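PDB 4F2E: CupA from Streptococcus pneumoniae, which binds two copper(I) ions in a cupredoxin-like domain and acts as a copper(I) chaperone in copper resistance. Local coordinates for residues Q5-K10 against I29-S34; V35-V40 against I74-A79; F41-P46 against L64-E69; S47-Q52 against F84-N89; F55-V60 against G80-A85. One frame throughout, in Å; residues are numbered along the deposited sequence.

Contact 1: Q5-K10 against I29-S34; sequences QKAQQK and IVLKKS
Lys6 and Val30 sit side by side on one face of a parallel ladder in the cupredoxin-like fold, where strand 5-10 pairs with the end of strand 24-31. Their side chains run the same way out of the sheet, with Lys6 CG 4.1 Å from Val30 CB. The ladder is short. Val30 N donates to Gln5 O, and Val30 O takes the amide of Ala7 at 3.0 Å. Ala7, just past the bridge, turns its methyl toward the other strand and meets Leu31 CD1 at 4.1 Å; strand 92-97 packs on Leu31 through Met95. Further along, the flat amide of Gln9 lies across the aliphatic stem of Lys32 at an oblique angle. A bend at chi2 (-62°) folds the Gln9 amide back over that stem, where NE2 comes within 3.6 Å of Lys32 CG. The same NE2 is hydrogen-bonded to Gln14 of strand 13-20, which fixes the turn of the amide. At the exposed ends of the two lysines the ammonium groups stay 6.2 Å apart, Lys6 NZ to Lys32 NZ. A single water lies between them, accepting from Lys6 NZ at 2.9 Å and only weakly from Lys32 NZ.

Contact 2: V35-V40 against I74-A79; sequences VPARIV and ITPEQA
Ala37 and Ile74 form a single antiparallel hydrogen-bonded pair where strand 37-43 begins and strand 69-74 ends. The two bonds of the pair are unequal. Ala37 N gives a short one to Ile74 O at 2.7 Å, while the return bond from Ile74 N to Ala37 O is weak at 3.3 Å. Beyond this pair the second chain leaves the ladder, and Thr75 and Pro76 meet residues 35-37 by packing. Apolar contacts fill the inner face. Ile74 CG1 stands between its own backbone N and carbonyl carbon (chi1 58°), near the Ala37 methyl, and sends CD1 across to Ile39 CD1 at 4.0 Å. Met95 of strand 92-97 touches both isoleucines, and Phe58 touches both Ile74 and Pro76. Two approaches involve oxygen but are van der Waals in kind. Pro76 CD lies 3.6 Å from the carbonyl oxygen Val35 O. On the outer side, Thr75 and Pro36 lie alongside each other and point the same way; Thr75 OG1 approaches Pro36 CA at 3.4 Å. Pro36 and Pro76 have no amide hydrogen to give, and this chemistry is consistent with a ladder that stops here: past Ala37 and Ile74 the two chains are held by side-chain packing.

Contact 3: F41-P46 against L64-E69; sequences FDRKDP and LPMGEE
Arg43 reaches across the type II beta turn of Pro65 to Glu68, at the end of the cupredoxin-like sandwich that carries the copper site. Backbone bonds come first: Arg43 N donates to Glu68 O (3.1 Å), and Arg43 O accepts from Gly67 N. One step before, Asp42 and Glu69 make an antiparallel non-hydrogen-bonded pair, with the CA-H of Glu69 directed at Phe41 O.

The charged end of Arg43 is held by carbonyls. Its chain is fully extended, with CG anti to the backbone N (chi1 -176°), and this carries the guanidinium alongside the turn to the carbonyl of Leu64, just before it. There NH1 gives a 2.8 Å bond to Leu64 O, in the guanidinium plane, and NE gives another to Asp45 O. NH2 has a salt bridge to Asp51 in the loop that carries copper ligand Cys49, so bonds along the edge fix the rotation of the group.

Packing completes the contact. Leu64 CD2 meets Phe41 CB at 4.0 Å on the buried side. Met66 crosses Arg43 at about a right angle, setting CB above one guanidinium face, toward its margin, then bends at chi2 (60°) toward Pro46. Its sulfur rests beside that ring, SD to Pro46 CB 3.9 Å, and its CE touches Lys44 O at 3.4 Å.

Contact 4: S47-Q52 against F84-N89; sequences SPCLDQ and FACGMN. With CU1 (copper (I) ion), chain B; CU1 (copper (I) ion), chain C.
Gln52 O faces the start of the Cys86-Asn89 type I beta turn, taking a CA-H contact from Cys86 and a weak bond from Gly87 N (3.2 Å, N-H...O angle 125°). This is the dinuclear copper(I) site of the cupredoxin-like domain, built between the loop leading into strand 52-55 and the end of strand 80-86. Cys49 is central to it: its thiolate bridges the two metals, 2.2 Å from SG to each copper ion. With SG anti to the backbone N (chi1 -170°), the sulfur lies on the same side as its own carbonyl, and Cys49 can hold the first copper through both SG and O. Cys86 SG completes that ion's set from across the contact, and the Cys86 CB comes to 3.3 Å from Cys49 O. Met88 N gives Cys86 SG a weak hydrogen bond, which would stabilise negative charge on the sulfur.

The second copper is bound by Met88 SD at 2.3 Å; Met90 supplies a further thioether. Met88 bends at chi3 (69°), with CG and CE both lying close to the metal around SD. Beside the ligands, Leu50 CD2 packs loosely on Cys86 CB, and Met91 touches both cysteines. A water also ties the two backbones: it donates to Cys49 O and accepts from Gln52 N and Gly87 N, each at 2.9 Å.

Contact 5: F55-V60 against G80-A85; sequences FPDFGV and GEFSFA
Phe84 lays its CB over the face of the Phe55 ring, a CH-pi contact 3.5 Å from CB to the ring centroid, inside the cupredoxin-like sandwich. Phe84 takes the cramped first torsion, CG between its backbone N and carbonyl carbon (chi1 61°), and this carries its ring past that of Phe55 instead of squarely over it. The planes are 16° apart but slid, with centroids 5.0 Å from each other, and little of one ring covers the other. Phe41 and Ile39 of strand 37-43 pack on Phe55 and continue the core.

Toward the surface a second aromatic pair is set differently. Phe58 puts its edge to the face of Phe82, planes at 65°, with CE2 at 3.9 Å from Phe82 CG. Both rings have CG anti to the carbonyl carbon, and the two side chains cross at about a right angle. Asp57 OD1 lies in the plane of the Phe82 ring, at its edge, 3.5 Å from CD2.

Residues 55-60 form a tight turn closed by a G1 beta bulge, in which Gly59 and Val60 both face Phe55. No direct hydrogen bond joins this turn to strand 80-86; water does the work. Asp57 OD1 accepts from two waters. One of them also accepts from Asp57 N and donates to Ser83 O at 2.7 Å, while the other accepts from Ser83 N at 3.2 Å.

How the contacts relate
The five contacts run along one cupredoxin-like sandwich, from the chain-terminal end to the copper end. Contacts 1 and 2 lie together at the first, joined by Ser34 with Glu77 and Pro76; contacts 3 and 4 meet at the other, where Arg43 reaches Asp51. Strand 37-43 serves contacts 2 and 3, and strand 80-86 serves contacts 4 and 5. All five mix buried and exposed residues, but Ile29, Ile39, Phe41, Phe55 and Phe84 meet in the core, Phe84 being shared by contacts 4 and 5. Chemistry changes along the way: parallel backbone pairing in contact 1, one antiparallel pair with aliphatic packing in contact 2, backbone bonds with a guanidinium among carbonyls in contact 3, metal-sulfur bonds in contact 4, aromatic rings and water in contact 5.

Contact 1: Q5-K10 against I29-S34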
# COMPACT_ATOMS: atom_id res chain seq x y z
N GLN A 5 -4.85 0.70 -10.08
CA GLN A 5 -3.75 -0.13 -10.54
C GLN A 5 -3.81 -1.53 -9.93
O GLN A 5 -3.75 -1.68 -8.71
CB GLN A 5 -2.40 0.52 -10.21
CG GLN A 5 -1.20 -0.31 -10.62
CD GLN A 5 -1.18 -0.65 -12.10
OE1 GLN A 5 -1.33 0.23 -12.95
NE2 GLN A 5 -1.01 -1.93 -12.41
N LYS A 6 -3.93 -2.54 -10.78
CA LYS A 6 -3.94 -3.92 -10.33
C LYS A 6 -2.55 -4.41 -9.96
O LYS A 6 -1.56 -4.08 -10.61
CB LYS A 6 -4.54 -4.84 -11.40
CG LYS A 6 -6.02 -4.64 -11.63
CD LYS A 6 -6.56 -5.71 -12.56
CE LYS A 6 -8.06 -5.54 -12.79
NZ LYS A 6 -8.56 -6.51 -13.81
N ALA A 7 -2.48 -5.21 -8.90
CA ALA A 7 -1.25 -5.88 -8.54
C ALA A 7 -0.88 -6.89 -9.62
O ALA A 7 -1.74 -7.34 -10.38
CB ALA A 7 -1.40 -6.58 -7.20
N GLN A 8 0.40 -7.22 -9.70
CA GLN A 8 0.87 -8.26 -10.61
C GLN A 8 0.84 -9.60 -9.89
O GLN A 8 1.38 -9.73 -8.80
CB GLN A 8 2.30 -7.95 -11.07
CG GLN A 8 2.89 -8.99 -12.00
CD GLN A 8 4.36 -8.75 -12.29
OE1 GLN A 8 5.01 -7.94 -11.64
NE2 GLN A 8 4.89 -9.47 -13.27
N GLN A 9 0.20 -10.59 -10.50
CA GLN A 9 0.14 -11.93 -9.95
C GLN A 9 1.38 -12.73 -10.36
O GLN A 9 1.69 -12.81 -11.55
CB GLN A 9 -1.12 -12.66 -10.43
CG GLN A 9 -2.41 -11.89 -10.19
CD GLN A 9 -2.66 -11.63 -8.72
OE1 GLN A 9 -2.43 -12.50 -7.87
NE2 GLN A 9 -3.13 -10.43 -8.41
N LYS A 10 2.07 -13.33 -9.39
CA LYS A 10 3.23 -14.16 -9.70
C LYS A 10 3.79 -14.95 -8.51
O LYS A 10 3.83 -14.45 -7.38
CB LYS A 10 4.35 -13.33 -10.33
CG LYS A 10 4.83 -12.17 -9.47
CD LYS A 10 5.95 -11.41 -10.17
CE LYS A 10 6.26 -10.10 -9.46
NZ LYS A 10 7.36 -9.35 -10.14
N ILE A 29 -5.22 1.21 -5.62
CA ILE A 29 -4.67 -0.09 -5.97
C ILE A 29 -5.71 -1.19 -5.84
O ILE A 29 -6.62 -1.10 -5.01
CB ILE A 29 -3.41 -0.43 -5.14
CG1 ILE A 29 -3.74 -0.55 -3.66
CG2 ILE A 29 -2.34 0.63 -5.36
CD1 ILE A 29 -2.55 -0.90 -2.79
N VAL A 30 -5.58 -2.23 -6.66
CA VAL A 30 -6.57 -3.29 -6.72
C VAL A 30 -5.91 -4.65 -6.56
O VAL A 30 -5.04 -5.03 -7.35
CB VAL A 30 -7.36 -3.24 -8.05
CG1 VAL A 30 -8.44 -4.32 -8.06
CG2 VAL A 30 -7.99 -1.87 -8.25
N LEU A 31 -6.31 -5.37 -5.52
CA LEU A 31 -5.73 -6.67 -5.20
C LEU A 31 -6.75 -7.80 -5.31
O LEU A 31 -7.96 -7.57 -5.18
CB LEU A 31 -5.15 -6.66 -3.79
CG LEU A 31 -3.72 -6.14 -3.62
CD1 LEU A 31 -3.56 -4.73 -4.18
CD2 LEU A 31 -3.31 -6.18 -2.16
N LYS A 32 -6.25 -9.01 -5.54
CA LYS A 32 -7.10 -10.19 -5.57
C LYS A 32 -7.29 -10.76 -4.17
O LYS A 32 -6.34 -10.90 -3.40
CB LYS A 32 -6.49 -11.28 -6.46
CG LYS A 32 -6.63 -11.05 -7.95
CD LYS A 32 -6.24 -12.30 -8.72
CE LYS A 32 -6.37 -12.10 -10.22
NZ LYS A 32 -7.78 -11.82 -10.62
N LYS A 33 -8.54 -11.09 -3.85
CA LYS A 33 -8.86 -11.69 -2.56
C LYS A 33 -8.08 -12.99 -2.34
O LYS A 33 -7.93 -13.80 -3.26
CB LYS A 33 -10.36 -11.95 -2.48
CG LYS A 33 -10.82 -12.61 -1.19
CD LYS A 33 -12.32 -12.86 -1.21
CE LYS A 33 -12.74 -13.84 -0.13
NZ LYS A 33 -14.21 -14.09 -0.15
N SER A 34 -7.56 -13.16 -1.13
CA SER A 34 -6.96 -14.42 -0.68
C SER A 34 -5.55 -14.71 -1.19
O SER A 34 -4.99 -15.77 -0.91
CB SER A 34 -7.88 -15.60 -1.00
OG SER A 34 -9.15 -15.45 -0.40
O HOH W 1 -8.03 -8.97 -12.34

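Contact 2: V35-V40 against I74-A79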
# COMPACT_ATOMS: atom_id res chain seq x y z
N VAL A 35 -4.97 -13.78 -1.94
CA VAL A 35 -3.62 -13.96 -2.45
C VAL A 35 -2.64 -13.11 -1.64
O VAL A 35 -2.82 -11.90 -1.52
CB VAL A 35 -3.52 -13.57 -3.93
CG1 VAL A 35 -2.10 -13.71 -4.43
CG2 VAL A 35 -4.46 -14.43 -4.77
N PRO A 36 -1.60 -13.75 -1.07
CA PRO A 36 -0.61 -13.00 -0.28
C PRO A 36 -0.07 -11.82 -1.08
O PRO A 36 0.28 -11.98 -2.25
CB PRO A 36 0.49 -14.03 -0.03
CG PRO A 36 -0.23 -15.35 -0.07
CD PRO A 36 -1.29 -15.19 -1.12
N ALA A 37 0.00 -10.65 -0.46
CA ALA A 37 0.36 -9.43 -1.17
C ALA A 37 1.64 -8.78 -0.67
O ALA A 37 1.95 -8.81 0.53
CB ALA A 37 -0.79 -8.43 -1.11
N ARG A 38 2.38 -8.21 -1.61
CA ARG A 38 3.54 -7.38 -1.34
C ARG A 38 3.23 -5.99 -1.88
O ARG A 38 3.07 -5.81 -3.09
CB ARG A 38 4.78 -7.92 -2.05
CG ARG A 38 5.36 -9.18 -1.45
CD ARG A 38 6.39 -9.81 -2.38
NE ARG A 38 7.31 -8.83 -2.95
CZ ARG A 38 8.37 -8.34 -2.32
NH1 ARG A 38 8.65 -8.72 -1.09
NH2 ARG A 38 9.16 -7.45 -2.93
N ILE A 39 3.11 -5.02 -0.99
CA ILE A 39 2.92 -3.64 -1.40
C ILE A 39 4.22 -2.92 -1.11
O ILE A 39 4.57 -2.67 0.04
CB ILE A 39 1.73 -3.00 -0.66
CG1 ILE A 39 0.50 -3.91 -0.75
CG2 ILE A 39 1.42 -1.62 -1.24
CD1 ILE A 39 -0.68 -3.46 0.08
N VAL A 40 4.96 -2.63 -2.18
CA VAL A 40 6.33 -2.16 -2.06
C VAL A 40 6.37 -0.64 -2.11
O VAL A 40 6.16 -0.04 -3.17
CB VAL A 40 7.20 -2.73 -3.19
CG1 VAL A 40 8.66 -2.34 -2.98
CG2 VAL A 40 7.05 -4.25 -3.24
N ILE A 74 0.47 -8.22 3.43
CA ILE A 74 -0.85 -8.56 3.96
C ILE A 74 -1.45 -9.65 3.08
O ILE A 74 -1.05 -9.81 1.93
CB ILE A 74 -1.80 -7.34 3.97
CG1 ILE A 74 -1.96 -6.77 2.56
CG2 ILE A 74 -1.30 -6.27 4.93
CD1 ILE A 74 -2.99 -5.66 2.46
N THR A 75 -2.39 -10.40 3.62
CA THR A 75 -3.15 -11.36 2.82
C THR A 75 -4.64 -11.06 3.01
O THR A 75 -5.25 -11.51 3.98
CB THR A 75 -2.85 -12.82 3.22
OG1 THR A 75 -1.45 -13.07 3.06
CG2 THR A 75 -3.64 -13.78 2.35
N PRO A 76 -5.21 -10.28 2.09
CA PRO A 76 -6.60 -9.82 2.25
C PRO A 76 -7.61 -10.92 1.95
O PRO A 76 -7.80 -11.28 0.79
CB PRO A 76 -6.71 -8.70 1.22
CG PRO A 76 -5.74 -9.08 0.15
CD PRO A 76 -4.59 -9.77 0.85
N GLU A 77 -8.26 -11.43 2.99
CA GLU A 77 -9.20 -12.54 2.83
C GLU A 77 -10.64 -12.06 2.64
O GLU A 77 -11.55 -12.86 2.46
CB GLU A 77 -9.14 -13.48 4.03
CG GLU A 77 -7.86 -14.30 4.10
CD GLU A 77 -7.73 -15.25 2.93
OE1 GLU A 77 -8.73 -15.45 2.20
OE2 GLU A 77 -6.63 -15.81 2.74
N GLN A 78 -10.83 -10.75 2.68
CA GLN A 78 -12.15 -10.17 2.56
C GLN A 78 -12.19 -9.13 1.44
O GLN A 78 -11.33 -8.25 1.38
CB GLN A 78 -12.56 -9.53 3.89
CG GLN A 78 -13.89 -8.82 3.88
CD GLN A 78 -14.08 -7.98 5.13
OE1 GLN A 78 -13.93 -8.47 6.25
NE2 GLN A 78 -14.40 -6.71 4.93
N ALA A 79 -13.16 -9.25 0.54
CA ALA A 79 -13.37 -8.24 -0.48
C ALA A 79 -13.83 -6.93 0.16
O ALA A 79 -14.43 -6.94 1.23
CB ALA A 79 -14.40 -8.71 -1.50

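Contact 3: F41-P46 against L64-E69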
# COMPACT_ATOMS: atom_id res chain seq x y z
N PHE A 41 6.65 -0.02 -0.97
CA PHE A 41 6.73 1.43 -0.89
C PHE A 41 8.15 1.91 -1.13
O PHE A 41 9.07 1.56 -0.38
CB PHE A 41 6.22 1.93 0.46
CG PHE A 41 4.73 1.79 0.62
CD1 PHE A 41 4.18 0.59 1.06
CD2 PHE A 41 3.88 2.84 0.32
CE1 PHE A 41 2.82 0.45 1.20
CE2 PHE A 41 2.52 2.70 0.46
CZ PHE A 41 1.98 1.51 0.90
N ASP A 42 8.33 2.69 -2.18
CA ASP A 42 9.63 3.25 -2.51
C ASP A 42 9.62 4.71 -2.11
O ASP A 42 8.95 5.52 -2.76
CB ASP A 42 9.91 3.09 -4.00
CG ASP A 42 11.31 3.52 -4.38
OD1 ASP A 42 12.18 3.56 -3.49
OD2 ASP A 42 11.54 3.81 -5.57
N ARG A 43 10.33 5.06 -1.04
CA ARG A 43 10.23 6.40 -0.49
C ARG A 43 11.23 7.37 -1.11
O ARG A 43 12.44 7.18 -1.03
CB ARG A 43 10.39 6.40 1.03
CG ARG A 43 10.19 7.79 1.60
CD ARG A 43 10.28 7.84 3.11
NE ARG A 43 10.10 9.21 3.57
CZ ARG A 43 10.23 9.60 4.84
NH1 ARG A 43 10.54 8.72 5.77
NH2 ARG A 43 10.04 10.87 5.16
N LYS A 44 10.69 8.43 -1.72
CA LYS A 44 11.51 9.41 -2.42
C LYS A 44 11.29 10.82 -1.89
O LYS A 44 11.91 11.77 -2.36
CB LYS A 44 11.22 9.36 -3.92
CG LYS A 44 11.57 8.03 -4.56
CD LYS A 44 11.22 8.01 -6.04
CE LYS A 44 11.66 6.71 -6.69
NZ LYS A 44 11.31 6.67 -8.14
N ASP A 45 10.42 10.95 -0.90
CA ASP A 45 10.07 12.25 -0.32
C ASP A 45 10.45 12.26 1.16
O ASP A 45 9.90 11.48 1.94
CB ASP A 45 8.57 12.50 -0.50
CG ASP A 45 8.14 13.88 -0.05
OD1 ASP A 45 8.81 14.49 0.81
OD2 ASP A 45 7.09 14.35 -0.55
N PRO A 46 11.39 13.13 1.56
CA PRO A 46 11.92 13.12 2.92
C PRO A 46 11.04 13.84 3.95
O PRO A 46 11.43 13.93 5.12
CB PRO A 46 13.25 13.86 2.77
CG PRO A 46 12.99 14.84 1.69
CD PRO A 46 12.07 14.13 0.71
N LEU A 64 8.88 4.12 7.18
CA LEU A 64 9.40 4.04 5.82
C LEU A 64 10.74 4.76 5.77
O LEU A 64 10.78 5.98 5.90
CB LEU A 64 8.45 4.70 4.83
CG LEU A 64 7.05 4.11 4.64
CD1 LEU A 64 6.36 4.90 3.54
CD2 LEU A 64 7.12 2.64 4.27
N PRO A 65 11.84 4.02 5.56
CA PRO A 65 13.14 4.69 5.49
C PRO A 65 13.27 5.51 4.21
O PRO A 65 12.92 5.04 3.13
CB PRO A 65 14.13 3.52 5.47
CG PRO A 65 13.37 2.34 6.00
CD PRO A 65 11.96 2.56 5.54
N MET A 66 13.78 6.73 4.33
CA MET A 66 13.98 7.60 3.18
C MET A 66 14.95 6.98 2.17
O MET A 66 15.99 6.43 2.55
CB MET A 66 14.49 8.97 3.62
CG MET A 66 14.85 9.89 2.47
SD MET A 66 13.46 10.24 1.37
CE MET A 66 14.31 10.98 -0.02
N GLY A 67 14.61 7.06 0.89
CA GLY A 67 15.48 6.60 -0.17
C GLY A 67 15.57 5.09 -0.28
O GLY A 67 16.44 4.56 -0.97
N GLU A 68 14.66 4.40 0.40
CA GLU A 68 14.67 2.94 0.39
C GLU A 68 13.29 2.35 0.14
O GLU A 68 12.27 3.04 0.20
CB GLU A 68 15.24 2.40 1.70
CG GLU A 68 16.68 2.82 1.96
CD GLU A 68 17.23 2.26 3.25
OE1 GLU A 68 16.47 1.60 3.99
OE2 GLU A 68 18.43 2.48 3.53
N GLU A 69 13.27 1.05 -0.15
CA GLU A 69 12.03 0.31 -0.31
C GLU A 69 11.64 -0.30 1.02
O GLU A 69 12.48 -0.75 1.80
CB GLU A 69 12.19 -0.81 -1.33
CG GLU A 69 12.28 -0.36 -2.77
CD GLU A 69 12.34 -1.53 -3.73
OE1 GLU A 69 12.56 -1.31 -4.94
OE2 GLU A 69 12.16 -2.69 -3.27

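Contact 4: S47-Q52 against F84-N89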
# COMPACT_ATOMS: atom_id res chain seq x y z
N SER A 47 9.89 14.36 3.53
CA SER A 47 9.02 15.06 4.46
C SER A 47 8.66 14.18 5.65
O SER A 47 8.26 13.03 5.48
CB SER A 47 7.73 15.50 3.78
OG SER A 47 6.84 16.04 4.74
N PRO A 48 8.80 14.72 6.87
CA PRO A 48 8.39 13.97 8.06
C PRO A 48 6.93 13.54 8.00
O PRO A 48 6.55 12.58 8.67
CB PRO A 48 8.61 14.98 9.20
CG PRO A 48 9.70 15.87 8.68
CD PRO A 48 9.44 16.00 7.21
N CYS A 49 6.12 14.23 7.21
CA CYS A 49 4.72 13.84 7.04
C CYS A 49 4.61 12.40 6.54
O CYS A 49 3.61 11.72 6.80
CB CYS A 49 4.02 14.80 6.07
SG CYS A 49 2.22 14.62 5.95
N LEU A 50 5.63 11.93 5.83
CA LEU A 50 5.59 10.62 5.18
C LEU A 50 6.47 9.57 5.86
O LEU A 50 6.83 8.56 5.25
CB LEU A 50 5.95 10.77 3.70
CG LEU A 50 4.94 11.60 2.90
CD1 LEU A 50 5.55 12.08 1.58
CD2 LEU A 50 3.66 10.82 2.65
N ASP A 51 6.80 9.79 7.13
CA ASP A 51 7.69 8.90 7.87
C ASP A 51 7.11 7.50 8.12
O ASP A 51 7.85 6.53 8.25
CB ASP A 51 8.08 9.51 9.22
CG ASP A 51 9.19 10.54 9.09
OD1 ASP A 51 9.81 10.61 8.01
OD2 ASP A 51 9.45 11.25 10.07
N GLN A 52 5.79 7.41 8.19
CA GLN A 52 5.15 6.13 8.48
C GLN A 52 4.06 5.78 7.48
O GLN A 52 3.47 6.66 6.85
CB GLN A 52 4.56 6.12 9.89
CG GLN A 52 5.61 6.18 10.99
CD GLN A 52 5.52 7.45 11.81
OE1 GLN A 52 4.43 7.90 12.15
NE2 GLN A 52 6.67 8.03 12.13
N PHE A 84 -5.40 3.28 3.24
CA PHE A 84 -4.07 3.40 3.81
C PHE A 84 -3.70 4.87 3.86
O PHE A 84 -4.30 5.69 3.17
CB PHE A 84 -3.01 2.52 3.11
CG PHE A 84 -2.78 2.82 1.65
CD1 PHE A 84 -1.79 3.71 1.26
CD2 PHE A 84 -3.51 2.16 0.67
CE1 PHE A 84 -1.55 3.96 -0.08
CE2 PHE A 84 -3.28 2.41 -0.68
CZ PHE A 84 -2.30 3.31 -1.05
N ALA A 85 -2.75 5.20 4.71
CA ALA A 85 -2.41 6.60 4.93
C ALA A 85 -1.06 6.71 5.62
O ALA A 85 -0.50 5.71 6.06
CB ALA A 85 -3.48 7.27 5.78
N CYS A 86 -0.55 7.93 5.69
CA CYS A 86 0.67 8.17 6.44
C CYS A 86 0.34 8.11 7.93
O CYS A 86 -0.82 7.99 8.31
CB CYS A 86 1.26 9.53 6.08
SG CYS A 86 0.27 10.92 6.69
N GLY A 87 1.38 8.19 8.76
CA GLY A 87 1.19 8.12 10.20
C GLY A 87 0.40 9.27 10.79
O GLY A 87 -0.01 9.20 11.95
N MET A 88 0.19 10.33 10.01
CA MET A 88 -0.57 11.50 10.47
C MET A 88 -2.00 11.52 9.95
O MET A 88 -2.77 12.41 10.29
CB MET A 88 0.12 12.79 10.02
CG MET A 88 1.56 12.93 10.44
SD MET A 88 2.18 14.58 10.06
CE MET A 88 1.25 15.58 11.23
N ASN A 89 -2.34 10.54 9.11
CA ASN A 89 -3.65 10.51 8.46
C ASN A 89 -3.87 11.77 7.62
O ASN A 89 -4.98 12.29 7.55
CB ASN A 89 -4.77 10.35 9.50
CG ASN A 89 -6.07 9.83 8.90
OD1 ASN A 89 -6.06 9.17 7.86
ND2 ASN A 89 -7.18 10.10 9.57
CU CU1 B . 1.62 12.60 6.42
CU CU1 C . 1.54 15.34 7.97
O HOH W 2 3.89 9.57 8.68
O HOH W 3 2.53 8.01 13.85

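Contact 5: F55-V60 against G80-A85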
# COMPACT_ATOMS: atom_id res chain seq x y z
N PHE A 55 -1.90 0.82 7.49
CA PHE A 55 -3.06 0.10 6.96
C PHE A 55 -3.90 -0.30 8.17
O PHE A 55 -3.69 -1.37 8.73
CB PHE A 55 -2.63 -1.15 6.19
CG PHE A 55 -2.09 -0.88 4.81
CD1 PHE A 55 -0.85 -0.28 4.64
CD2 PHE A 55 -2.82 -1.25 3.69
CE1 PHE A 55 -0.35 -0.04 3.37
CE2 PHE A 55 -2.32 -1.01 2.42
CZ PHE A 55 -1.09 -0.41 2.26
N PRO A 56 -4.85 0.56 8.56
CA PRO A 56 -5.56 0.36 9.84
C PRO A 56 -6.39 -0.92 9.90
O PRO A 56 -6.57 -1.46 10.99
CB PRO A 56 -6.46 1.60 9.93
CG PRO A 56 -6.63 2.05 8.52
CD PRO A 56 -5.34 1.74 7.83
N ASP A 57 -6.89 -1.39 8.76
CA ASP A 57 -7.70 -2.61 8.75
C ASP A 57 -6.87 -3.86 8.97
O ASP A 57 -7.39 -4.91 9.36
CB ASP A 57 -8.48 -2.72 7.45
CG ASP A 57 -9.35 -1.52 7.19
OD1 ASP A 57 -9.03 -0.75 6.27
OD2 ASP A 57 -10.33 -1.34 7.93
N PHE A 58 -5.57 -3.76 8.72
CA PHE A 58 -4.69 -4.92 8.76
C PHE A 58 -3.70 -4.88 9.92
O PHE A 58 -2.90 -5.80 10.09
CB PHE A 58 -3.97 -5.08 7.42
CG PHE A 58 -4.91 -5.33 6.27
CD1 PHE A 58 -5.25 -6.62 5.90
CD2 PHE A 58 -5.47 -4.27 5.57
CE1 PHE A 58 -6.12 -6.85 4.85
CE2 PHE A 58 -6.34 -4.49 4.52
CZ PHE A 58 -6.66 -5.79 4.16
N GLY A 59 -3.75 -3.82 10.72
CA GLY A 59 -2.90 -3.71 11.90
C GLY A 59 -1.48 -3.26 11.62
O GLY A 59 -0.61 -3.36 12.49
N VAL A 60 -1.23 -2.75 10.42
CA VAL A 60 0.10 -2.32 10.03
C VAL A 60 0.32 -0.83 10.29
O VAL A 60 -0.49 0.01 9.88
CB VAL A 60 0.38 -2.61 8.55
CG1 VAL A 60 1.74 -2.05 8.14
CG2 VAL A 60 0.32 -4.11 8.28
N GLY A 80 -13.54 -5.81 -0.50
CA GLY A 80 -14.00 -4.53 -0.01
C GLY A 80 -13.02 -3.41 -0.30
O GLY A 80 -12.08 -3.57 -1.07
N GLU A 81 -13.26 -2.26 0.32
CA GLU A 81 -12.41 -1.09 0.16
C GLU A 81 -11.71 -0.80 1.49
O GLU A 81 -12.35 -0.71 2.53
CB GLU A 81 -13.23 0.11 -0.28
N PHE A 82 -10.39 -0.66 1.43
CA PHE A 82 -9.59 -0.47 2.64
C PHE A 82 -8.66 0.71 2.46
O PHE A 82 -8.06 0.89 1.40
CB PHE A 82 -8.80 -1.74 2.94
CG PHE A 82 -9.65 -2.97 3.01
CD1 PHE A 82 -9.79 -3.79 1.90
CD2 PHE A 82 -10.33 -3.29 4.16
CE1 PHE A 82 -10.58 -4.92 1.95
CE2 PHE A 82 -11.12 -4.42 4.22
CZ PHE A 82 -11.25 -5.23 3.11
N SER A 83 -8.53 1.51 3.51
CA SER A 83 -7.74 2.72 3.42
C SER A 83 -6.28 2.45 3.77
O SER A 83 -5.96 1.50 4.49
CB SER A 83 -8.29 3.77 4.39
OG SER A 83 -8.10 3.36 5.73
N PHE A 84 -5.40 3.28 3.24
CA PHE A 84 -4.07 3.40 3.81
C PHE A 84 -3.70 4.87 3.86
O PHE A 84 -4.30 5.69 3.17
CB PHE A 84 -3.01 2.52 3.11
CG PHE A 84 -2.78 2.82 1.65
CD1 PHE A 84 -1.79 3.71 1.26
CD2 PHE A 84 -3.51 2.16 0.67
CE1 PHE A 84 -1.55 3.96 -0.08
CE2 PHE A 84 -3.28 2.41 -0.68
CZ PHE A 84 -2.30 3.31 -1.05
N ALA A 85 -2.75 5.20 4.71
CA ALA A 85 -2.41 6.60 4.93
C ALA A 85 -1.06 6.71 5.62
O ALA A 85 -0.50 5.71 6.06
CB ALA A 85 -3.48 7.27 5.78
O HOH W 4 -6.36 -0.82 5.89
O HOH W 5 -10.77 1.21 5.72